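PDB 2YP6: thioredoxin family protein from Streptococcus pneumoniae, which probably acts as a surface-exposed lipoprotein thiol-disulfide oxidoreductase of the thioredoxin fold, contributing to resistance against extracellular oxidative stress. Local coordinates for residues A49-M57 / L136-Y147; L74-G82 / G114-F125. All blocks are in the same frame, centred on the assembly; numbering follows the deposited sequence.

Interaction 1 (A49-M57 / L136-Y147)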
loop_
_atom_site.group_PDB
_atom_site.type_symbol
_atom_site.label_atom_id
_atom_site.label_comp_id
_atom_site.label_asym_id
_atom_site.label_seq_id
_atom_site.Cartn_x
_atom_site.Cartn_y
_atom_site.Cartn_z
ATOM N N ALA A 49 -1.741 12.864 5.036
ATOM C CA ALA A 49 -1.994 11.906 3.951
ATOM C C ALA A 49 -3.449 12.010 3.531
ATOM O O ALA A 49 -4.325 12.000 4.385
ATOM C CB ALA A 49 -1.697 10.484 4.438
ATOM N N PRO A 50 -3.714 12.112 2.222
ATOM C CA PRO A 50 -5.102 12.230 1.774
ATOM C C PRO A 50 -5.949 11.035 2.219
ATOM O O PRO A 50 -5.524 9.871 2.216
ATOM C CB PRO A 50 -4.976 12.278 0.247
ATOM C CG PRO A 50 -3.607 12.780 -0.025
ATOM C CD PRO A 50 -2.757 12.242 1.101
ATOM N N ASP A 51 -7.147 11.345 2.667
ATOM C CA ASP A 51 -8.087 10.321 3.062
ATOM C C ASP A 51 -8.557 9.505 1.865
ATOM O O ASP A 51 -8.566 9.987 0.736
ATOM C CB ASP A 51 -9.302 10.953 3.708
ATOM C CG ASP A 51 -9.058 11.320 5.139
ATOM O OD1 ASP A 51 -9.064 10.399 5.983
ATOM O OD2 ASP A 51 -8.868 12.521 5.407
ATOM N N PHE A 52 -8.954 8.275 2.142
ATOM C CA PHE A 52 -9.605 7.430 1.163
ATOM C C PHE A 52 -10.533 6.423 1.812
ATOM O O PHE A 52 -10.396 6.072 3.007
ATOM C CB PHE A 52 -8.581 6.746 0.239
ATOM C CG PHE A 52 -7.572 5.903 0.963
ATOM C CD1 PHE A 52 -7.896 4.629 1.415
ATOM C CD2 PHE A 52 -6.289 6.374 1.176
ATOM C CE1 PHE A 52 -6.953 3.837 2.098
ATOM C CE2 PHE A 52 -5.337 5.593 1.851
ATOM C CZ PHE A 52 -5.664 4.332 2.301
ATOM N N THR A 53 -11.514 5.997 1.016
ATOM C CA THR A 53 -12.474 4.966 1.379
ATOM C C THR A 53 -12.538 4.005 0.192
ATOM O O THR A 53 -13.019 4.369 -0.887
ATOM C CB THR A 53 -13.857 5.552 1.692
ATOM O OG1 THR A 53 -13.739 6.472 2.789
ATOM C CG2 THR A 53 -14.849 4.461 2.081
ATOM N N LEU A 54 -12.027 2.792 0.396
ATOM C CA LEU A 54 -11.949 1.795 -0.689
ATOM C C LEU A 54 -12.414 0.399 -0.256
ATOM O O LEU A 54 -12.259 0.034 0.912
ATOM C CB LEU A 54 -10.508 1.687 -1.148
ATOM C CG LEU A 54 -9.864 2.966 -1.662
ATOM C CD1 LEU A 54 -8.358 2.741 -1.863
ATOM C CD2 LEU A 54 -10.581 3.449 -2.931
ATOM N N GLN A 55 -12.974 -0.369 -1.188
ATOM C CA GLN A 55 -13.245 -1.778 -0.968
ATOM C C GLN A 55 -11.937 -2.576 -1.091
ATOM O O GLN A 55 -11.149 -2.345 -2.003
ATOM C CB GLN A 55 -14.256 -2.311 -1.999
ATOM C CG GLN A 55 -15.639 -1.737 -1.851
ATOM C CD GLN A 55 -16.242 -2.068 -0.497
ATOM O OE1 GLN A 55 -16.575 -1.176 0.276
ATOM N NE2 GLN A 55 -16.383 -3.359 -0.207
ATOM N N SER A 56 -11.730 -3.526 -0.187
ATOM C CA SER A 56 -10.606 -4.439 -0.278
ATOM C C SER A 56 -10.984 -5.598 -1.199
ATOM O O SER A 56 -12.158 -5.793 -1.510
ATOM C CB SER A 56 -10.231 -4.966 1.109
ATOM O OG SER A 56 -11.225 -5.853 1.599
ATOM N N MET A 57 -9.969 -6.343 -1.627
ATOM C CA MET A 57 -10.120 -7.547 -2.430
ATOM C C MET A 57 -11.060 -8.534 -1.756
ATOM O O MET A 57 -11.764 -9.308 -2.422
ATOM C CB MET A 57 -8.721 -8.170 -2.579
ATOM C CG MET A 57 -8.651 -9.548 -3.096
ATOM S SD MET A 57 -6.928 -9.839 -3.498
ATOM C CE MET A 57 -6.134 -9.772 -1.904
ATOM N N LEU A 136 -6.341 -2.975 -1.691
ATOM C CA LEU A 136 -7.479 -2.090 -1.829
ATOM C C LEU A 136 -7.671 -1.738 -3.302
ATOM O O LEU A 136 -6.702 -1.537 -4.035
ATOM C CB LEU A 136 -7.248 -0.825 -1.025
ATOM C CG LEU A 136 -6.949 -1.027 0.469
ATOM C CD1 LEU A 136 -6.951 0.328 1.133
ATOM C CD2 LEU A 136 -7.925 -1.987 1.141
ATOM N N TYR A 137 -8.932 -1.638 -3.703
ATOM C CA TYR A 137 -9.298 -1.439 -5.102
ATOM C C TYR A 137 -9.629 0.013 -5.361
ATOM O O TYR A 137 -10.714 0.478 -5.030
ATOM C CB TYR A 137 -10.528 -2.256 -5.419
ATOM C CG TYR A 137 -10.312 -3.747 -5.570
ATOM C CD1 TYR A 137 -9.042 -4.298 -5.585
ATOM C CD2 TYR A 137 -11.392 -4.593 -5.738
ATOM C CE1 TYR A 137 -8.854 -5.682 -5.741
ATOM C CE2 TYR A 137 -11.219 -5.962 -5.909
ATOM C CZ TYR A 137 -9.950 -6.499 -5.914
ATOM O OH TYR A 137 -9.789 -7.863 -6.069
ATOM N N ASP A 138 -8.714 0.711 -6.014
ATOM C CA ASP A 138 -8.927 2.096 -6.414
ATOM C C ASP A 138 -9.671 2.113 -7.758
ATOM O O ASP A 138 -9.106 2.431 -8.794
ATOM C CB ASP A 138 -7.588 2.807 -6.536
ATOM C CG ASP A 138 -7.730 4.310 -6.541
ATOM O OD1 ASP A 138 -8.723 4.803 -5.973
ATOM O OD2 ASP A 138 -6.845 4.984 -7.097
ATOM N N THR A 139 -10.951 1.795 -7.714
ATOM C CA THR A 139 -11.758 1.602 -8.927
ATOM C C THR A 139 -12.046 2.876 -9.717
ATOM O O THR A 139 -12.555 2.813 -10.841
ATOM C CB THR A 139 -13.095 0.951 -8.581
ATOM O OG1 THR A 139 -13.749 1.753 -7.577
ATOM C CG2 THR A 139 -12.878 -0.461 -8.095
ATOM N N LYS A 140 -11.701 4.025 -9.145
ATOM C CA LYS A 140 -11.890 5.308 -9.812
ATOM C C LYS A 140 -10.578 6.006 -10.083
ATOM O O LYS A 140 -10.572 7.091 -10.651
ATOM C CB LYS A 140 -12.755 6.225 -8.949
ATOM C CG LYS A 140 -14.170 5.771 -8.731
ATOM C CD LYS A 140 -14.810 6.560 -7.606
ATOM C CE LYS A 140 -16.085 5.897 -7.098
ATOM N NZ LYS A 140 -16.709 6.645 -5.964
ATOM N N ALA A 141 -9.476 5.372 -9.676
ATOM C CA ALA A 141 -8.126 5.914 -9.774
ATOM C C ALA A 141 -7.904 7.182 -8.968
ATOM O O ALA A 141 -6.864 7.843 -9.124
ATOM C CB ALA A 141 -7.737 6.135 -11.224
ATOM N N THR A 142 -8.834 7.512 -8.078
ATOM C CA THR A 142 -8.756 8.786 -7.373
ATOM C C THR A 142 -7.769 8.790 -6.211
ATOM O O THR A 142 -7.293 9.843 -5.804
ATOM C CB THR A 142 -10.131 9.242 -6.877
ATOM O OG1 THR A 142 -10.754 8.191 -6.147
ATOM C CG2 THR A 142 -10.986 9.622 -8.047
ATOM N N THR A 143 -7.467 7.617 -5.676
ATOM C CA THR A 143 -6.446 7.515 -4.653
ATOM C C THR A 143 -5.057 7.605 -5.287
ATOM O O THR A 143 -4.199 8.319 -4.793
ATOM C CB THR A 143 -6.556 6.211 -3.855
ATOM O OG1 THR A 143 -7.909 5.978 -3.490
ATOM C CG2 THR A 143 -5.693 6.269 -2.589
ATOM N N PHE A 144 -4.835 6.902 -6.392
ATOM C CA PHE A 144 -3.607 7.100 -7.161
ATOM C C PHE A 144 -3.430 8.576 -7.537
ATOM O O PHE A 144 -2.328 9.092 -7.513
ATOM C CB PHE A 144 -3.613 6.280 -8.455
ATOM C CG PHE A 144 -3.082 4.864 -8.297
ATOM C CD1 PHE A 144 -3.866 3.871 -7.736
ATOM C CD2 PHE A 144 -1.810 4.529 -8.752
ATOM C CE1 PHE A 144 -3.391 2.558 -7.609
ATOM C CE2 PHE A 144 -1.330 3.216 -8.643
ATOM C CZ PHE A 144 -2.122 2.229 -8.071
ATOM N N GLN A 145 -4.515 9.224 -7.951
ATOM C CA GLN A 145 -4.445 10.631 -8.303
ATOM C C GLN A 145 -4.139 11.479 -7.071
ATOM O O GLN A 145 -3.288 12.374 -7.121
ATOM C CB GLN A 145 -5.760 11.091 -8.934
ATOM C CG GLN A 145 -5.733 12.507 -9.446
ATOM C CD GLN A 145 -7.011 12.879 -10.191
ATOM O OE1 GLN A 145 -7.917 12.056 -10.352
ATOM N NE2 GLN A 145 -7.085 14.122 -10.647
ATOM N N ALA A 146 -4.841 11.212 -5.976
ATOM C CA ALA A 146 -4.660 11.998 -4.768
ATOM C C ALA A 146 -3.218 11.934 -4.268
ATOM O O ALA A 146 -2.696 12.925 -3.749
ATOM C CB ALA A 146 -5.600 11.530 -3.678
ATOM N N TYR A 147 -2.591 10.765 -4.384
ATOM C CA TYR A 147 -1.228 10.584 -3.899
ATOM C C TYR A 147 -0.172 10.900 -4.985
ATOM O O TYR A 147 1.037 10.654 -4.804
ATOM C CB TYR A 147 -1.053 9.157 -3.313
ATOM C CG TYR A 147 -1.627 9.009 -1.916
ATOM C CD1 TYR A 147 -2.986 8.945 -1.693
ATOM C CD2 TYR A 147 -0.787 8.963 -0.803
ATOM C CE1 TYR A 147 -3.491 8.852 -0.412
ATOM C CE2 TYR A 147 -1.292 8.850 0.462
ATOM C CZ TYR A 147 -2.642 8.823 0.658
ATOM O OH TYR A 147 -3.125 8.702 1.933
HETATM O O HOH W 1 -13.177 0.397 -3.929
#

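Interaction 2 (L74-G82 / G114-F125). With C6W (3-Cyclohexyl-1-Propylphosphocholine), chain E.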
loop_
_atom_site.group_PDB
_atom_site.type_symbol
_atom_site.label_atom_id
_atom_site.label_comp_id
_atom_site.label_asym_id
_atom_site.label_seq_id
_atom_site.Cartn_x
_atom_site.Cartn_y
_atom_site.Cartn_z
ATOM N N LEU A 74 1.929 2.340 3.088
ATOM C CA LEU A 74 0.932 2.387 2.007
ATOM C C LEU A 74 1.638 2.229 0.686
ATOM O O LEU A 74 2.409 3.102 0.316
ATOM C CB LEU A 74 0.164 3.709 2.045
ATOM C CG LEU A 74 -0.950 3.880 1.024
ATOM C CD1 LEU A 74 -2.087 2.908 1.247
ATOM C CD2 LEU A 74 -1.477 5.323 1.079
ATOM N N LYS A 75 1.396 1.110 0.005
ATOM C CA LYS A 75 2.094 0.794 -1.240
ATOM C C LYS A 75 1.151 0.809 -2.417
ATOM O O LYS A 75 0.136 0.108 -2.422
ATOM C CB LYS A 75 2.744 -0.579 -1.156
ATOM C CG LYS A 75 3.526 -0.979 -2.361
ATOM C CD LYS A 75 3.926 -2.466 -2.276
ATOM C CE LYS A 75 4.919 -2.845 -3.327
ATOM N NZ LYS A 75 6.309 -2.410 -2.996
ATOM N N PHE A 76 1.509 1.597 -3.420
ATOM C CA PHE A 76 0.780 1.644 -4.674
ATOM C C PHE A 76 1.513 0.775 -5.673
ATOM O O PHE A 76 2.724 0.915 -5.834
ATOM C CB PHE A 76 0.685 3.095 -5.190
ATOM C CG PHE A 76 -0.198 3.978 -4.344
ATOM C CD1 PHE A 76 0.297 4.580 -3.183
ATOM C CD2 PHE A 76 -1.521 4.178 -4.674
ATOM C CE1 PHE A 76 -0.488 5.353 -2.413
ATOM C CE2 PHE A 76 -2.320 4.960 -3.902
ATOM C CZ PHE A 76 -1.815 5.554 -2.756
ATOM N N TRP A 77 0.790 -0.107 -6.342
ATOM C CA TRP A 77 1.413 -1.062 -7.239
ATOM C C TRP A 77 0.476 -1.556 -8.338
ATOM O O TRP A 77 -0.666 -1.145 -8.420
ATOM C CB TRP A 77 1.982 -2.234 -6.448
ATOM C CG TRP A 77 0.977 -3.155 -5.772
ATOM C CD1 TRP A 77 0.168 -2.866 -4.724
ATOM C CD2 TRP A 77 0.722 -4.533 -6.109
ATOM N NE1 TRP A 77 -0.595 -3.973 -4.384
ATOM C CE2 TRP A 77 -0.259 -5.009 -5.216
ATOM C CE3 TRP A 77 1.238 -5.400 -7.074
ATOM C CZ2 TRP A 77 -0.742 -6.319 -5.271
ATOM C CZ3 TRP A 77 0.765 -6.701 -7.115
ATOM C CH2 TRP A 77 -0.211 -7.149 -6.219
ATOM N N ALA A 78 0.998 -2.422 -9.196
ATOM C CA ALA A 78 0.206 -3.023 -10.274
ATOM C C ALA A 78 0.765 -4.397 -10.601
ATOM O O ALA A 78 1.983 -4.614 -10.517
ATOM C CB ALA A 78 0.231 -2.140 -11.501
ATOM N N SER A 79 -0.123 -5.307 -10.993
ATOM C CA SER A 79 0.246 -6.679 -11.293
ATOM C C SER A 79 1.144 -6.755 -12.516
ATOM O O SER A 79 1.906 -7.702 -12.625
ATOM C CB SER A 79 -1.006 -7.549 -11.519
ATOM O OG SER A 79 -1.627 -7.214 -12.745
ATOM N N TRP A 80 1.065 -5.761 -13.413
ATOM C CA TRP A 80 1.873 -5.762 -14.639
ATOM C C TRP A 80 3.287 -5.253 -14.461
ATOM O O TRP A 80 4.093 -5.327 -15.373
ATOM C CB TRP A 80 1.197 -4.935 -15.753
ATOM C CG TRP A 80 0.737 -3.563 -15.364
ATOM C CD1 TRP A 80 -0.545 -3.185 -15.063
ATOM C CD2 TRP A 80 1.541 -2.373 -15.243
ATOM N NE1 TRP A 80 -0.584 -1.852 -14.767
ATOM C CE2 TRP A 80 0.675 -1.333 -14.859
ATOM C CE3 TRP A 80 2.899 -2.095 -15.420
ATOM C CZ2 TRP A 80 1.128 -0.028 -14.644
ATOM C CZ3 TRP A 80 3.343 -0.798 -15.215
ATOM C CH2 TRP A 80 2.459 0.217 -14.833
ATOM N N CYS A 81 3.575 -4.732 -13.282
ATOM C CA CYS A 81 4.839 -4.091 -12.956
ATOM C C CYS A 81 5.797 -5.124 -12.322
ATOM O O CYS A 81 5.492 -5.660 -11.251
ATOM C CB CYS A 81 4.494 -2.947 -11.989
ATOM S SG CYS A 81 5.793 -2.265 -10.924
ATOM N N GLY A 82 6.919 -5.418 -12.992
ATOM C CA GLY A 82 7.880 -6.420 -12.551
ATOM C C GLY A 82 8.424 -6.179 -11.153
ATOM O O GLY A 82 8.368 -7.071 -10.287
ATOM N N GLY A 114 -4.428 -1.173 -17.927
ATOM C CA GLY A 114 -3.833 -2.480 -18.087
ATOM C C GLY A 114 -3.882 -3.389 -16.886
ATOM O O GLY A 114 -3.559 -4.560 -17.022
ATOM N N GLU A 115 -4.269 -2.888 -15.717
ATOM C CA GLU A 115 -4.440 -3.759 -14.567
ATOM C C GLU A 115 -5.550 -4.766 -14.843
ATOM O O GLU A 115 -6.447 -4.534 -15.662
ATOM C CB GLU A 115 -4.754 -2.937 -13.315
ATOM C CG GLU A 115 -4.888 -3.718 -12.031
ATOM C CD GLU A 115 -3.638 -4.524 -11.703
ATOM O OE1 GLU A 115 -2.682 -3.940 -11.140
ATOM O OE2 GLU A 115 -3.601 -5.736 -12.030
ATOM N N LYS A 116 -5.453 -5.890 -14.144
ATOM C CA LYS A 116 -6.417 -6.969 -14.213
ATOM C C LYS A 116 -7.791 -6.534 -13.733
ATOM O O LYS A 116 -7.917 -5.621 -12.921
ATOM C CB LYS A 116 -5.894 -8.143 -13.364
ATOM C CG LYS A 116 -4.709 -8.827 -14.055
ATOM C CD LYS A 116 -4.034 -9.885 -13.207
ATOM C CE LYS A 116 -2.811 -10.435 -13.941
ATOM N NZ LYS A 116 -3.167 -11.147 -15.176
ATOM N N THR A 117 -8.816 -7.208 -14.215
ATOM C CA THR A 117 -10.164 -6.885 -13.789
ATOM C C THR A 117 -10.354 -7.312 -12.341
ATOM O O THR A 117 -9.591 -8.120 -11.811
ATOM C CB THR A 117 -11.198 -7.607 -14.607
ATOM O OG1 THR A 117 -11.015 -9.026 -14.454
ATOM C CG2 THR A 117 -11.092 -7.211 -16.083
ATOM N N VAL A 118 -11.381 -6.764 -11.713
ATOM C CA VAL A 118 -11.750 -7.146 -10.359
ATOM C C VAL A 118 -11.998 -8.649 -10.238
ATOM O O VAL A 118 -11.763 -9.226 -9.193
ATOM C CB VAL A 118 -13.001 -6.391 -9.884
ATOM C CG1 VAL A 118 -12.724 -4.904 -9.814
ATOM C CG2 VAL A 118 -14.180 -6.684 -10.800
ATOM N N GLU A 119 -12.466 -9.291 -11.298
ATOM C CA GLU A 119 -12.699 -10.740 -11.249
ATOM C C GLU A 119 -11.401 -11.515 -11.373
ATOM O O GLU A 119 -11.223 -12.538 -10.719
ATOM C CB GLU A 119 -13.667 -11.200 -12.348
ATOM C CG GLU A 119 -15.059 -10.611 -12.239
ATOM C CD GLU A 119 -15.182 -9.273 -12.949
ATOM O OE1 GLU A 119 -14.166 -8.800 -13.503
ATOM O OE2 GLU A 119 -16.292 -8.697 -12.955
ATOM N N GLN A 120 -10.494 -11.033 -12.215
ATOM C CA GLN A 120 -9.276 -11.766 -12.503
ATOM C C GLN A 120 -8.188 -11.554 -11.453
ATOM O O GLN A 120 -7.381 -12.455 -11.208
ATOM C CB GLN A 120 -8.730 -11.392 -13.881
ATOM C CG GLN A 120 -9.649 -11.793 -15.066
ATOM C CD GLN A 120 -9.892 -13.301 -15.207
ATOM O OE1 GLN A 120 -9.413 -14.111 -14.408
ATOM N NE2 GLN A 120 -10.650 -13.676 -16.238
ATOM N N PHE A 121 -8.145 -10.374 -10.848
ATOM C CA PHE A 121 -7.035 -10.049 -9.957
ATOM C C PHE A 121 -6.854 -11.024 -8.787
ATOM O O PHE A 121 -5.737 -11.490 -8.541
ATOM C CB PHE A 121 -7.102 -8.615 -9.436
ATOM C CG PHE A 121 -5.938 -8.267 -8.560
ATOM C CD1 PHE A 121 -4.738 -7.854 -9.111
ATOM C CD2 PHE A 121 -6.023 -8.423 -7.190
ATOM C CE1 PHE A 121 -3.649 -7.592 -8.314
ATOM C CE2 PHE A 121 -4.941 -8.164 -6.389
ATOM C CZ PHE A 121 -3.755 -7.740 -6.954
ATOM N N PRO A 122 -7.930 -11.321 -8.058
ATOM C CA PRO A 122 -7.733 -12.182 -6.889
ATOM C C PRO A 122 -7.244 -13.577 -7.247
ATOM O O PRO A 122 -6.434 -14.129 -6.499
ATOM C CB PRO A 122 -9.106 -12.197 -6.200
ATOM C CG PRO A 122 -10.058 -11.540 -7.124
ATOM C CD PRO A 122 -9.306 -10.807 -8.169
ATOM N N GLN A 123 -7.682 -14.110 -8.382
ATOM C CA GLN A 123 -7.232 -15.408 -8.848
ATOM C C GLN A 123 -5.727 -15.363 -9.115
ATOM O O GLN A 123 -4.965 -16.224 -8.651
ATOM C CB GLN A 123 -8.005 -15.823 -10.119
ATOM C CG GLN A 123 -7.338 -16.969 -10.897
ATOM C CD GLN A 123 -8.113 -17.402 -12.155
ATOM O OE1 GLN A 123 -8.936 -16.655 -12.694
ATOM N NE2 GLN A 123 -7.839 -18.617 -12.623
ATOM N N TRP A 124 -5.294 -14.344 -9.844
ATOM C CA TRP A 124 -3.877 -14.154 -10.124
ATOM C C TRP A 124 -3.052 -14.008 -8.820
ATOM O O TRP A 124 -1.991 -14.609 -8.674
ATOM C CB TRP A 124 -3.689 -12.904 -10.997
ATOM C CG TRP A 124 -2.257 -12.573 -11.214
ATOM C CD1 TRP A 124 -1.431 -13.115 -12.151
ATOM C CD2 TRP A 124 -1.459 -11.640 -10.466
ATOM N NE1 TRP A 124 -0.176 -12.570 -12.041
ATOM C CE2 TRP A 124 -0.163 -11.671 -11.014
ATOM C CE3 TRP A 124 -1.712 -10.781 -9.394
ATOM C CZ2 TRP A 124 0.876 -10.890 -10.519
ATOM C CZ3 TRP A 124 -0.687 -9.998 -8.921
ATOM C CH2 TRP A 124 0.590 -10.055 -9.487
ATOM N N PHE A 125 -3.557 -13.210 -7.888
ATOM C CA PHE A 125 -2.860 -12.916 -6.636
ATOM C C PHE A 125 -2.592 -14.217 -5.885
ATOM O O PHE A 125 -1.475 -14.488 -5.434
ATOM C CB PHE A 125 -3.743 -11.978 -5.811
ATOM C CG PHE A 125 -3.096 -11.422 -4.575
ATOM C CD1 PHE A 125 -2.236 -10.353 -4.646
ATOM C CD2 PHE A 125 -3.398 -11.949 -3.343
ATOM C CE1 PHE A 125 -1.671 -9.834 -3.502
ATOM C CE2 PHE A 125 -2.842 -11.438 -2.210
ATOM C CZ PHE A 125 -1.988 -10.374 -2.288
HETATM C C2 C6W E . 2.244 -1.942 -19.433
HETATM C C3 C6W E . -0.316 -1.579 -18.891
HETATM C C1 C6W E . 0.832 -0.584 -20.768
HETATM C C4 C6W E . 1.301 -0.591 -18.358
HETATM C C5 C6W E . 1.765 0.847 -18.664
HETATM C C10 C6W E . -1.004 3.613 -13.135
HETATM C CAI C6W E . -2.155 5.336 -14.499
HETATM C C13 C6W E . -3.380 5.175 -13.618
HETATM C C6 C6W E . 0.293 4.655 -17.698
HETATM C C7 C6W E . 0.119 3.855 -16.394
HETATM C C9 C6W E . -1.022 4.587 -14.268
HETATM O O3 C6W E . 2.279 3.096 -20.595
HETATM P P C6W E . 1.092 3.132 -19.668
HETATM O O4 C6W E . 0.042 3.649 -20.591
HETATM O O1 C6W E . 0.740 1.670 -19.136
HETATM N N C6W E . 0.952 -1.374 -19.563
HETATM O O2 C6W E . 1.364 4.131 -18.449
HETATM C C8 C6W E . 0.194 4.770 -15.158
HETATM C C12 C6W E . -3.363 4.266 -12.567
HETATM C C11 C6W E . -2.141 3.458 -12.314
HETATM O O HOH W 2 -2.867 -1.281 -10.400
#

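Interaction 1 (A49-M57 / L136-Y147)
The hydroxyl of Y147 donates to the carbonyl of P50, with OH 2.7 Å from O and lying in the carbonyl plane on a lone pair. The same tyrosine offers a ring face to the proline: P50 CD sits 3.8 Å from the centroid of the Y147 ring, 25° off its normal, a CH-pi contact. A49 CB touches the hydroxyl as well, and F52 turns the edge of its ring to it. Next along, F52 CE1 meets L136 CD1 at 3.6 Å, while T143 CG2 approaches F52 CD2 obliquely, at 3.8 Å. With F52 CG held between its backbone N and carbonyl carbon (chi1 58°), the ring is folded inward between L136, T143 and Y147. L54 and T143 reach toward each other tip to tip, both leucine methyls ending near OG1.

Strands 53-56 and 135-137 run antiparallel here, as neighbours in the mixed sheet of this thioredoxin-fold protein. Y137 N donates to Q55 O at 2.9 Å; a water accepts a hydrogen bond from Q55 N and donates one to Y137 O. Further along, M57 CA lies over one face of the Y137 ring, 4.1 Å from its centroid. The Y137 hydroxyl, against M57 CB and CG, is buried without a polar partner.

Behind this layer, D138 fastens the start of helix 142-146. Its OD1 accepts from T143 N and, at 2.9 Å, from T143 OG1, both from the same face of the carboxylate, and OD2 takes F144 N almost straight (174°). The bond from OG1 fixes the T143 side chain that faces F52 and L54. F144, the next residue of the helix, carries its ring to F76 and the bound 3-cyclohexyl-1-propylphosphocholine.

Interaction 2 (L74-G82 / G114-F125)
S79 faces E115 with two donors side by side, one for each carboxylate oxygen. S79 N meets the syn lone pair of E115 OE1 at 2.9 Å, and S79 OG lies 2.6 Å from E115 OE2, on the syn side but tilted from the plane. K116 N grips OE2 from the anti side, and a water joins OE1 to W77 O, so the buried carboxylate is held in its rotation. E115 gets there by a bend at chi2 (58°).

The serine's CB stands over the six-membered ring of W124, 3.7 Å from the centroid and 17° off the normal. The W77 and W124 side chains come from opposite directions and meet edge to edge, CH2 of W77 to CZ3 of W124 at 4.0 Å. The W77 and F121 rings lie oblique, planes at 65°.

W80 presents one indole face to C4 of the bound phosphocholine compound and the other to A78 CB, with G114 and E115 beside its CD1. C81, next in sequence, forms the disulfide with C84 of the thioredoxin-type CxxC motif. The contact thus joins the loop after strand 71-76 to helix 120-127, whose F121 also packs on strands 102-108 and 135-137.

Interactions 1 and 2 have centres 14 Å apart and reach the same mixed sheet, interaction 1 through strands 53-56 and 135-137, interaction 2 through strand 71-76. Along the chain both segments of interaction 2 fall between the two of interaction 1, and helix 120-127 is followed directly by strand 135-137. They touch in the core: Y147 CG lies 3.6 Å from F76 CZ, and Y137 OH 3.6 Å from P122 CD. Ligand contacts come from both, F144 from one and W80 with G114 from the other, and Q113 completes the pocket. Because W80 directly precedes C81 in sequence, the pocket lies in the neighbourhood of the C81-C84 disulfide.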